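Local coordinates for protein probable cobalt-precorrin-6B C(15)-methyltransferase (decarboxylating) (Methanothermobacter thermautotrophicus, PDB 1L3I) that probably methylates cobalt-precorrin-6B at C-15 using S-adenosyl-L-methionine and then decarboxylates it at C-12, a step of anaerobic cobalamin biosynthesis, at residues C23-L28 against I131-L136; A104-S109 against Q114-I119; E138-A143 against A180-G185. One frame throughout, in Å; residues are numbered along the deposited sequence.

Contact 1 (C23-L28 against I131-L136)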
loop_
_atom_site.group_PDB
_atom_site.type_symbol
_atom_site.label_atom_id
_atom_site.label_comp_id
_atom_site.label_asym_id
_atom_site.label_seq_id
_atom_site.Cartn_x
_atom_site.Cartn_y
_atom_site.Cartn_z
ATOM N N CYS A 23 -4.783 -13.734 -10.180
ATOM C CA CYS A 23 -4.371 -14.885 -9.394
ATOM C C CYS A 23 -5.316 -15.040 -8.210
ATOM O O CYS A 23 -5.863 -16.121 -7.979
ATOM C CB CYS A 23 -2.940 -14.670 -8.908
ATOM S SG CYS A 23 -2.220 -15.977 -7.897
ATOM N N LEU A 24 -5.560 -13.940 -7.502
ATOM C CA LEU A 24 -6.442 -13.947 -6.339
ATOM C C LEU A 24 -7.884 -14.218 -6.749
ATOM O O LEU A 24 -8.601 -14.928 -6.042
ATOM C CB LEU A 24 -6.315 -12.641 -5.538
ATOM C CG LEU A 24 -7.081 -12.535 -4.217
ATOM C CD1 LEU A 24 -6.813 -13.720 -3.309
ATOM C CD2 LEU A 24 -6.704 -11.259 -3.530
ATOM N N ILE A 25 -8.309 -13.675 -7.891
ATOM C CA ILE A 25 -9.677 -13.915 -8.368
ATOM C C ILE A 25 -9.872 -15.429 -8.520
ATOM O O ILE A 25 -10.912 -15.972 -8.136
ATOM C CB ILE A 25 -9.959 -13.221 -9.718
ATOM C CG1 ILE A 25 -9.917 -11.694 -9.553
ATOM C CG2 ILE A 25 -11.309 -13.682 -10.273
ATOM C CD1 ILE A 25 -10.148 -10.933 -10.833
HETATM N N MSE A 26 -8.857 -16.109 -9.056
HETATM C CA MSE A 26 -8.923 -17.555 -9.245
HETATM C C MSE A 26 -8.942 -18.304 -7.898
HETATM O O MSE A 26 -9.649 -19.305 -7.760
HETATM C CB MSE A 26 -7.769 -18.054 -10.126
HETATM C CG MSE A 26 -7.813 -17.536 -11.566
HETATM SE SE MSE A 26 -9.541 -17.823 -12.518
HETATM C CE MSE A 26 -9.202 -19.576 -13.157
ATOM N N CYS A 27 -8.182 -17.809 -6.915
ATOM C CA CYS A 27 -8.142 -18.438 -5.592
ATOM C C CYS A 27 -9.497 -18.342 -4.911
ATOM O O CYS A 27 -9.947 -19.287 -4.262
ATOM C CB CYS A 27 -7.069 -17.805 -4.708
ATOM S SG CYS A 27 -5.402 -18.376 -5.148
ATOM N N LEU A 28 -10.131 -17.184 -5.081
ATOM C CA LEU A 28 -11.445 -16.923 -4.510
ATOM C C LEU A 28 -12.544 -17.658 -5.283
ATOM O O LEU A 28 -13.524 -18.130 -4.690
ATOM C CB LEU A 28 -11.718 -15.410 -4.498
ATOM C CG LEU A 28 -10.831 -14.541 -3.604
ATOM C CD1 LEU A 28 -11.077 -13.063 -3.867
ATOM C CD2 LEU A 28 -11.067 -14.870 -2.126
ATOM N N ILE A 131 -17.645 -12.578 -7.590
ATOM C CA ILE A 131 -16.467 -11.751 -7.319
ATOM C C ILE A 131 -16.543 -10.510 -8.196
ATOM O O ILE A 131 -16.669 -10.604 -9.406
ATOM C CB ILE A 131 -15.143 -12.521 -7.613
ATOM C CG1 ILE A 131 -15.043 -13.763 -6.725
ATOM C CG2 ILE A 131 -13.929 -11.611 -7.375
ATOM C CD1 ILE A 131 -14.471 -14.938 -7.422
ATOM N N VAL A 132 -16.558 -9.349 -7.572
ATOM C CA VAL A 132 -16.634 -8.101 -8.295
ATOM C C VAL A 132 -15.284 -7.421 -8.154
ATOM O O VAL A 132 -14.767 -7.299 -7.050
ATOM C CB VAL A 132 -17.736 -7.159 -7.708
ATOM C CG1 VAL A 132 -17.798 -5.860 -8.515
ATOM C CG2 VAL A 132 -19.109 -7.855 -7.692
ATOM N N THR A 133 -14.707 -7.022 -9.279
ATOM C CA THR A 133 -13.421 -6.338 -9.314
ATOM C C THR A 133 -13.736 -4.856 -9.350
ATOM O O THR A 133 -14.322 -4.375 -10.321
ATOM C CB THR A 133 -12.661 -6.700 -10.596
ATOM O OG1 THR A 133 -12.652 -8.124 -10.746
ATOM C CG2 THR A 133 -11.232 -6.210 -10.515
ATOM N N ALA A 134 -13.321 -4.114 -8.326
ATOM C CA ALA A 134 -13.607 -2.686 -8.248
ATOM C C ALA A 134 -12.417 -1.738 -8.217
ATOM O O ALA A 134 -11.542 -1.862 -7.366
ATOM C CB ALA A 134 -14.482 -2.416 -7.049
ATOM N N ILE A 135 -12.374 -0.809 -9.165
ATOM C CA ILE A 135 -11.316 0.206 -9.184
ATOM C C ILE A 135 -11.903 1.568 -8.792
ATOM O O ILE A 135 -11.173 2.470 -8.382
ATOM C CB ILE A 135 -10.602 0.308 -10.544
ATOM C CG1 ILE A 135 -11.599 0.635 -11.653
ATOM C CG2 ILE A 135 -9.843 -0.973 -10.833
ATOM C CD1 ILE A 135 -10.932 0.891 -12.971
ATOM N N LEU A 136 -13.223 1.717 -8.932
ATOM C CA LEU A 136 -13.900 2.949 -8.548
ATOM C C LEU A 136 -14.354 2.843 -7.099
ATOM O O LEU A 136 -14.922 1.841 -6.685
ATOM C CB LEU A 136 -15.125 3.209 -9.418
ATOM C CG LEU A 136 -14.901 3.428 -10.918
ATOM C CD1 LEU A 136 -16.224 3.769 -11.566
ATOM C CD2 LEU A 136 -13.885 4.524 -11.149
#

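Contact 2 (A104-S109 against Q114-I119). With SAH (S-adenosyl-L-homocysteine), chain G.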
loop_
_atom_site.group_PDB
_atom_site.type_symbol
_atom_site.label_atom_id
_atom_site.label_comp_id
_atom_site.label_asym_id
_atom_site.label_seq_id
_atom_site.Cartn_x
_atom_site.Cartn_y
_atom_site.Cartn_z
ATOM N N ALA A 104 -19.354 -16.291 -11.017
ATOM C CA ALA A 104 -19.656 -15.040 -11.690
ATOM C C ALA A 104 -18.610 -13.993 -11.293
ATOM O O ALA A 104 -18.447 -13.667 -10.108
ATOM C CB ALA A 104 -21.044 -14.554 -11.314
ATOM N N VAL A 105 -17.866 -13.511 -12.285
ATOM C CA VAL A 105 -16.855 -12.471 -12.082
ATOM C C VAL A 105 -17.341 -11.226 -12.822
ATOM O O VAL A 105 -17.631 -11.270 -14.034
ATOM C CB VAL A 105 -15.474 -12.873 -12.635
ATOM C CG1 VAL A 105 -14.470 -11.696 -12.490
ATOM C CG2 VAL A 105 -14.982 -14.137 -11.917
ATOM N N VAL A 106 -17.499 -10.135 -12.090
ATOM C CA VAL A 106 -17.943 -8.899 -12.706
ATOM C C VAL A 106 -16.725 -8.007 -12.882
ATOM O O VAL A 106 -16.264 -7.388 -11.923
ATOM C CB VAL A 106 -19.016 -8.180 -11.851
ATOM C CG1 VAL A 106 -19.578 -6.988 -12.618
ATOM C CG2 VAL A 106 -20.125 -9.151 -11.496
ATOM N N GLY A 107 -16.198 -7.975 -14.104
ATOM C CA GLY A 107 -15.027 -7.167 -14.409
ATOM C C GLY A 107 -15.333 -5.732 -14.804
ATOM O O GLY A 107 -14.413 -4.916 -14.901
ATOM N N GLY A 108 -16.610 -5.430 -15.032
ATOM C CA GLY A 108 -17.062 -4.097 -15.413
ATOM C C GLY A 108 -18.581 -4.048 -15.306
ATOM O O GLY A 108 -19.253 -5.013 -15.642
ATOM N N SER A 109 -19.136 -2.960 -14.790
ATOM C CA SER A 109 -20.590 -2.860 -14.654
ATOM C C SER A 109 -21.239 -1.719 -15.470
ATOM O O SER A 109 -22.437 -1.756 -15.758
ATOM C CB SER A 109 -20.957 -2.761 -13.175
ATOM O OG SER A 109 -20.304 -1.656 -12.567
ATOM N N GLN A 114 -25.874 -2.850 -9.838
ATOM C CA GLN A 114 -26.996 -3.341 -9.047
ATOM C C GLN A 114 -27.864 -4.329 -9.822
ATOM O O GLN A 114 -28.184 -5.411 -9.325
ATOM C CB GLN A 114 -27.827 -2.156 -8.588
ATOM C CG GLN A 114 -28.949 -2.505 -7.656
ATOM C CD GLN A 114 -29.689 -1.270 -7.212
ATOM O OE1 GLN A 114 -30.441 -0.664 -7.991
ATOM N NE2 GLN A 114 -29.470 -0.870 -5.962
ATOM N N GLU A 115 -28.213 -3.957 -11.049
ATOM C CA GLU A 115 -29.045 -4.785 -11.924
ATOM C C GLU A 115 -28.344 -6.102 -12.244
ATOM O O GLU A 115 -28.949 -7.174 -12.160
ATOM C CB GLU A 115 -29.324 -4.020 -13.218
ATOM C CG GLU A 115 -30.261 -4.698 -14.181
ATOM C CD GLU A 115 -30.497 -3.878 -15.445
ATOM O OE1 GLU A 115 -29.945 -2.753 -15.556
ATOM O OE2 GLU A 115 -31.244 -4.363 -16.332
ATOM N N ILE A 116 -27.074 -5.988 -12.647
ATOM C CA ILE A 116 -26.205 -7.104 -13.007
ATOM C C ILE A 116 -26.123 -8.081 -11.849
ATOM O O ILE A 116 -26.255 -9.287 -12.050
ATOM C CB ILE A 116 -24.779 -6.589 -13.345
ATOM C CG1 ILE A 116 -24.793 -5.827 -14.665
ATOM C CG2 ILE A 116 -23.763 -7.734 -13.408
ATOM C CD1 ILE A 116 -23.471 -5.145 -14.963
ATOM N N LEU A 117 -25.939 -7.564 -10.637
ATOM C CA LEU A 117 -25.848 -8.431 -9.462
ATOM C C LEU A 117 -27.164 -9.143 -9.134
ATOM O O LEU A 117 -27.172 -10.360 -8.955
ATOM C CB LEU A 117 -25.331 -7.659 -8.243
ATOM C CG LEU A 117 -23.850 -7.292 -8.226
ATOM C CD1 LEU A 117 -23.588 -6.564 -6.930
ATOM C CD2 LEU A 117 -22.957 -8.524 -8.366
ATOM N N ARG A 118 -28.273 -8.400 -9.101
ATOM C CA ARG A 118 -29.590 -8.977 -8.822
ATOM C C ARG A 118 -29.845 -10.147 -9.755
ATOM O O ARG A 118 -30.331 -11.177 -9.318
ATOM C CB ARG A 118 -30.697 -7.957 -9.038
ATOM C CG ARG A 118 -30.928 -6.993 -7.899
ATOM C CD ARG A 118 -32.113 -6.126 -8.245
ATOM N NE ARG A 118 -32.323 -5.026 -7.326
ATOM C CZ ARG A 118 -32.491 -3.763 -7.707
ATOM N NH1 ARG A 118 -32.458 -3.435 -9.001
ATOM N NH2 ARG A 118 -32.748 -2.814 -6.801
ATOM N N ILE A 119 -29.538 -9.959 -11.038
ATOM C CA ILE A 119 -29.696 -11.008 -12.052
ATOM C C ILE A 119 -28.759 -12.175 -11.755
ATOM O O ILE A 119 -29.173 -13.325 -11.829
ATOM C CB ILE A 119 -29.421 -10.479 -13.501
ATOM C CG1 ILE A 119 -30.445 -9.402 -13.888
ATOM C CG2 ILE A 119 -29.392 -11.622 -14.509
ATOM C CD1 ILE A 119 -30.114 -8.661 -15.177
HETATM N N SAH G . -10.956 -8.050 -16.555
HETATM C CA SAH G . -10.628 -7.773 -17.958
HETATM C CB SAH G . -10.767 -6.264 -18.289
HETATM C CG SAH G . -12.208 -5.724 -18.072
HETATM S SD SAH G . -12.486 -3.992 -18.460
HETATM C C SAH G . -9.209 -8.253 -18.233
HETATM O O SAH G . -8.598 -8.786 -17.289
HETATM O OXT SAH G . -8.739 -8.113 -19.380
HETATM C "C5'" SAH G . -14.220 -3.811 -18.121
HETATM C "C4'" SAH G . -15.083 -4.202 -19.268
HETATM O "O4'" SAH G . -16.426 -3.957 -18.808
HETATM C "C3'" SAH G . -14.905 -3.351 -20.621
HETATM O "O3'" SAH G . -14.422 -4.045 -21.817
HETATM C "C2'" SAH G . -16.326 -2.754 -20.742
HETATM O "O2'" SAH G . -16.805 -2.422 -22.055
HETATM C "C1'" SAH G . -17.144 -3.783 -19.997
HETATM N N9 SAH G . -18.467 -3.430 -19.497
HETATM C C8 SAH G . -18.797 -2.389 -18.595
HETATM N N7 SAH G . -20.072 -2.368 -18.348
HETATM C C5 SAH G . -20.627 -3.417 -19.116
HETATM C C6 SAH G . -21.934 -3.907 -19.285
HETATM N N6 SAH G . -22.981 -3.368 -18.651
HETATM N N1 SAH G . -22.150 -4.969 -20.112
HETATM C C2 SAH G . -21.101 -5.494 -20.733
HETATM N N3 SAH G . -19.834 -5.127 -20.656
HETATM C C4 SAH G . -19.649 -4.079 -19.828
#

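Contact 3 (E138-A143 against A180-G185)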
loop_
_atom_site.group_PDB
_atom_site.type_symbol
_atom_site.label_atom_id
_atom_site.label_comp_id
_atom_site.label_asym_id
_atom_site.label_seq_id
_atom_site.Cartn_x
_atom_site.Cartn_y
_atom_site.Cartn_z
ATOM N N GLU A 138 -16.829 4.173 -5.683
ATOM C CA GLU A 138 -18.267 4.000 -5.636
ATOM C C GLU A 138 -18.650 2.545 -5.806
ATOM O O GLU A 138 -19.511 2.031 -5.089
ATOM C CB GLU A 138 -18.940 4.843 -6.707
ATOM C CG GLU A 138 -18.717 6.352 -6.557
ATOM C CD GLU A 138 -17.347 6.826 -7.046
ATOM O OE1 GLU A 138 -16.596 6.048 -7.662
ATOM O OE2 GLU A 138 -17.026 8.005 -6.826
ATOM N N THR A 139 -17.969 1.870 -6.723
ATOM C CA THR A 139 -18.225 0.468 -6.980
ATOM C C THR A 139 -17.940 -0.395 -5.741
ATOM O O THR A 139 -18.651 -1.350 -5.493
ATOM C CB THR A 139 -17.368 -0.025 -8.153
ATOM O OG1 THR A 139 -17.519 0.888 -9.250
ATOM C CG2 THR A 139 -17.773 -1.411 -8.585
ATOM N N LYS A 140 -16.912 -0.042 -4.970
ATOM C CA LYS A 140 -16.565 -0.821 -3.774
ATOM C C LYS A 140 -17.713 -0.757 -2.776
ATOM O O LYS A 140 -18.119 -1.771 -2.209
ATOM C CB LYS A 140 -15.269 -0.297 -3.126
ATOM C CG LYS A 140 -14.024 -0.542 -3.948
ATOM C CD LYS A 140 -12.823 0.215 -3.401
ATOM C CE LYS A 140 -11.736 0.325 -4.475
ATOM N NZ LYS A 140 -10.636 1.241 -4.085
ATOM N N PHE A 141 -18.245 0.443 -2.580
ATOM C CA PHE A 141 -19.350 0.654 -1.665
ATOM C C PHE A 141 -20.600 -0.035 -2.209
ATOM O O PHE A 141 -21.249 -0.812 -1.509
ATOM C CB PHE A 141 -19.623 2.147 -1.524
ATOM C CG PHE A 141 -20.784 2.465 -0.627
ATOM C CD1 PHE A 141 -20.620 2.498 0.759
ATOM C CD2 PHE A 141 -22.050 2.731 -1.167
ATOM C CE1 PHE A 141 -21.693 2.789 1.595
ATOM C CE2 PHE A 141 -23.134 3.026 -0.339
ATOM C CZ PHE A 141 -22.959 3.057 1.043
ATOM N N GLU A 142 -20.920 0.245 -3.468
ATOM C CA GLU A 142 -22.089 -0.314 -4.145
ATOM C C GLU A 142 -22.144 -1.843 -4.126
ATOM O O GLU A 142 -23.170 -2.405 -3.763
ATOM C CB GLU A 142 -22.168 0.215 -5.588
ATOM C CG GLU A 142 -23.537 0.059 -6.222
ATOM C CD GLU A 142 -24.634 0.751 -5.398
ATOM O OE1 GLU A 142 -24.349 1.796 -4.751
ATOM O OE2 GLU A 142 -25.782 0.239 -5.397
ATOM N N ALA A 143 -21.031 -2.498 -4.468
ATOM C CA ALA A 143 -20.947 -3.957 -4.494
ATOM C C ALA A 143 -21.299 -4.532 -3.122
ATOM O O ALA A 143 -22.059 -5.489 -3.013
ATOM C CB ALA A 143 -19.524 -4.401 -4.930
ATOM N N ALA A 180 -9.815 -3.546 -5.616
ATOM C CA ALA A 180 -10.495 -4.262 -4.546
ATOM C C ALA A 180 -11.325 -5.414 -5.137
ATOM O O ALA A 180 -11.825 -5.334 -6.269
ATOM C CB ALA A 180 -11.403 -3.311 -3.760
ATOM N N LEU A 181 -11.404 -6.510 -4.395
ATOM C CA LEU A 181 -12.189 -7.657 -4.817
ATOM C C LEU A 181 -13.276 -7.845 -3.770
ATOM O O LEU A 181 -12.974 -8.040 -2.585
ATOM C CB LEU A 181 -11.344 -8.934 -4.914
ATOM C CG LEU A 181 -10.221 -8.963 -5.952
ATOM C CD1 LEU A 181 -9.534 -10.308 -5.889
ATOM C CD2 LEU A 181 -10.761 -8.704 -7.346
ATOM N N ILE A 182 -14.529 -7.637 -4.183
ATOM C CA ILE A 182 -15.680 -7.806 -3.306
ATOM C C ILE A 182 -16.243 -9.188 -3.665
ATOM O O ILE A 182 -16.649 -9.423 -4.807
ATOM C CB ILE A 182 -16.731 -6.677 -3.516
ATOM C CG1 ILE A 182 -16.141 -5.325 -3.124
ATOM C CG2 ILE A 182 -17.986 -6.950 -2.689
ATOM C CD1 ILE A 182 -15.287 -4.697 -4.171
ATOM N N TYR A 183 -16.246 -10.114 -2.711
ATOM C CA TYR A 183 -16.715 -11.462 -2.991
ATOM C C TYR A 183 -17.693 -12.013 -1.958
ATOM O O TYR A 183 -17.666 -11.624 -0.784
ATOM C CB TYR A 183 -15.518 -12.400 -3.188
ATOM C CG TYR A 183 -14.583 -12.465 -2.001
ATOM C CD1 TYR A 183 -14.673 -13.522 -1.093
ATOM C CD2 TYR A 183 -13.686 -11.431 -1.725
ATOM C CE1 TYR A 183 -13.887 -13.558 0.051
ATOM C CE2 TYR A 183 -12.901 -11.458 -0.581
ATOM C CZ TYR A 183 -13.022 -12.514 0.309
ATOM O OH TYR A 183 -12.290 -12.526 1.475
ATOM N N THR A 184 -18.537 -12.940 -2.415
ATOM C CA THR A 184 -19.583 -13.561 -1.596
ATOM C C THR A 184 -19.217 -14.815 -0.795
ATOM O O THR A 184 -18.135 -15.400 -0.969
ATOM C CB THR A 184 -20.856 -13.855 -2.446
ATOM O OG1 THR A 184 -20.535 -14.766 -3.502
ATOM C CG2 THR A 184 -21.407 -12.569 -3.065
ATOM N N GLY A 185 -20.176 -15.229 0.049
ATOM C CA GLY A 185 -20.051 -16.387 0.937
ATOM C C GLY A 185 -19.777 -17.784 0.392
ATOM O O GLY A 185 -19.506 -17.971 -0.802
#

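Contact 1 (C23-L28 against I131-L136)
Ile131 and Ile25 both hold CG1 anti to the carbonyl carbon and beside the backbone N. For Ile131 (chi1 -61°) this directs the CG1 branch from the strand to helix 19-29. Its chi2 of 141° is turned well away from full extension, and CD1 lodges against the helix backbone. There it lies 3.8 Å from Ile25 O and 4.0 Å from Leu28 CB. The methyl rests on the carbonyl O of Ile25 and on both CB and the carbonyl carbon of Leu28. Ile25 is extended beyond CG1. Its CD1 reaches further along the strand and stops 3.8 Å from Thr133 OG1. These two side chains cross at about a right angle. Ile25 CG2 faces Ile131 CG2 more loosely, at 4.4 Å. No hydrogen bond joins the segments. Cys23 and Cys27 of the same helix form disulfides with Cys27 and Cys23 of a second subunit. This is helix-on-sheet packing, with helix 19-29 laid on one face of the Rossmann-like sheet. The helix runs nearly antiparallel to the strand, at 160°. Strand 128-134 lies between strands 101-106 and 170-183. Leu24 and Leu28 also touch Leu181 of strand 170-183, while Ile25 leans on Val47 of helix 46-52.

Contact 2 (A104-S109 against Q114-I119)
Ile116, Val106 and Ser109 carry most of this contact, with Ile116 burying the largest area. Ile116 lies on helix 113-122 and points at the end of strand 101-106 and the loop that follows it. Its two branches do different work. CG1 stands anti to the carbonyl carbon (chi1 -71°), and the nearly extended chain carries CD1 to the backbone of Ser109. CD1 packs 3.6 Å from Ser109 O and 3.9 Å from Ser109 CB. The other branch, CG2, meets Val106 CG1 at 4.3 Å. Val106 uses its second methyl as well: CG2 is 4.3 Å from CD2 of Leu117, the next residue on the helix. Val106 thus spreads one methyl to each of two consecutive helix residues.

This is the strand-loop-helix unit at the C-terminal end of strand 101-106, whose loop lines the cofactor pocket, as in Rossmann-like methyltransferases. Gly108 CA comes within 3.5 Å of the ribose O4' of S-adenosyl-L-homocysteine. Gly107 O is 3.4 Å from C5' of the ligand. Ser109 O accepts a weak, long hydrogen bond from the adenine N6, 3.4 Å with an N-H...O angle of 149°. The ligand is also held by Asp62, Thr17, Ala91 and Gly46. Ile116 itself touches Ala91 and Val40.

No hydrogen bond joins the segments; methyl groups pack on one another and on the Ser109 carbonyl. The helix therefore backs the pocket wall through van der Waals packing, while the loop backbone offers adenine only a weak hydrogen bond here.

Contact 3 (E138-A143 against A180-G185)
Ala143, the helix residue that faces Ile182, has its N bonded to Thr139 O at 2.8 Å. This is a regular helical bond, and no hydrogen bond crosses to the strand. The contact itself is made by Lys140 and Ala143 on one side and Ala180 and Ile182 on the other.

Lys140 gives its hydrocarbon chain. The chain is extended beyond CG and runs alongside the methyl of Ala180. CG is 3.8 Å from Ala180 CB, and CE is 3.7 Å from that same CB. The chain thus brushes the alanine along its length before reaching its charged end. NZ makes a salt bridge to OE2 of Glu158 on strand 155-167, so the buried lysine has its charge matched beyond the contact.

Ile182 fits between Lys140 and Ala143. Its CG2 rests on Ala143 CB at 3.7 Å. CG1 is also close to that methyl, at 3.9 Å. The chi2 of 81° bends CD1 out of the extended course and places it 4.1 Å from Lys140 CA. The isoleucine therefore packs against the helix backbone as well as its side chains.

Leu181 and Tyr183 alternate with these strand residues and face the opposite side of the sheet, the one that helix 19-29 covers. On the helix, Phe141 points away from the strand and stacks with Phe141 of the fourth subunit.

The helix and strand axes are 9.1 Å apart and run nearly parallel, at 12°. This is helix-on-sheet packing in the class I, Rossmann-like methyltransferase fold. Strand 170-183 is the antiparallel strand inserted between strands 128-134 and 155-167, as is characteristic of that fold, and helix 137-149 covers one face of it.

In the fold
All three contacts pack a helix on the same sheet. Contacts 2 and 3 are buried, while contact 1 is partly buried. Contact 1 covers one face with helix 19-29; helices 113-122 and 137-149 of contacts 2 and 3 cover the other. Strand 128-134 joins them: Ile131 O is hydrogen-bonded to Val106 N at 2.8 Å, and Val132 N to Ile182 O at 2.8 Å. None has a hydrogen bond across its segments; contacts 1 and 2 set methyls against oxygen atoms, whereas contact 3 is hydrocarbon packing. Contact 2 borders the ligand. Contacts 1 and 3 also touch other subunits, contact 1 through disulfides of its helix.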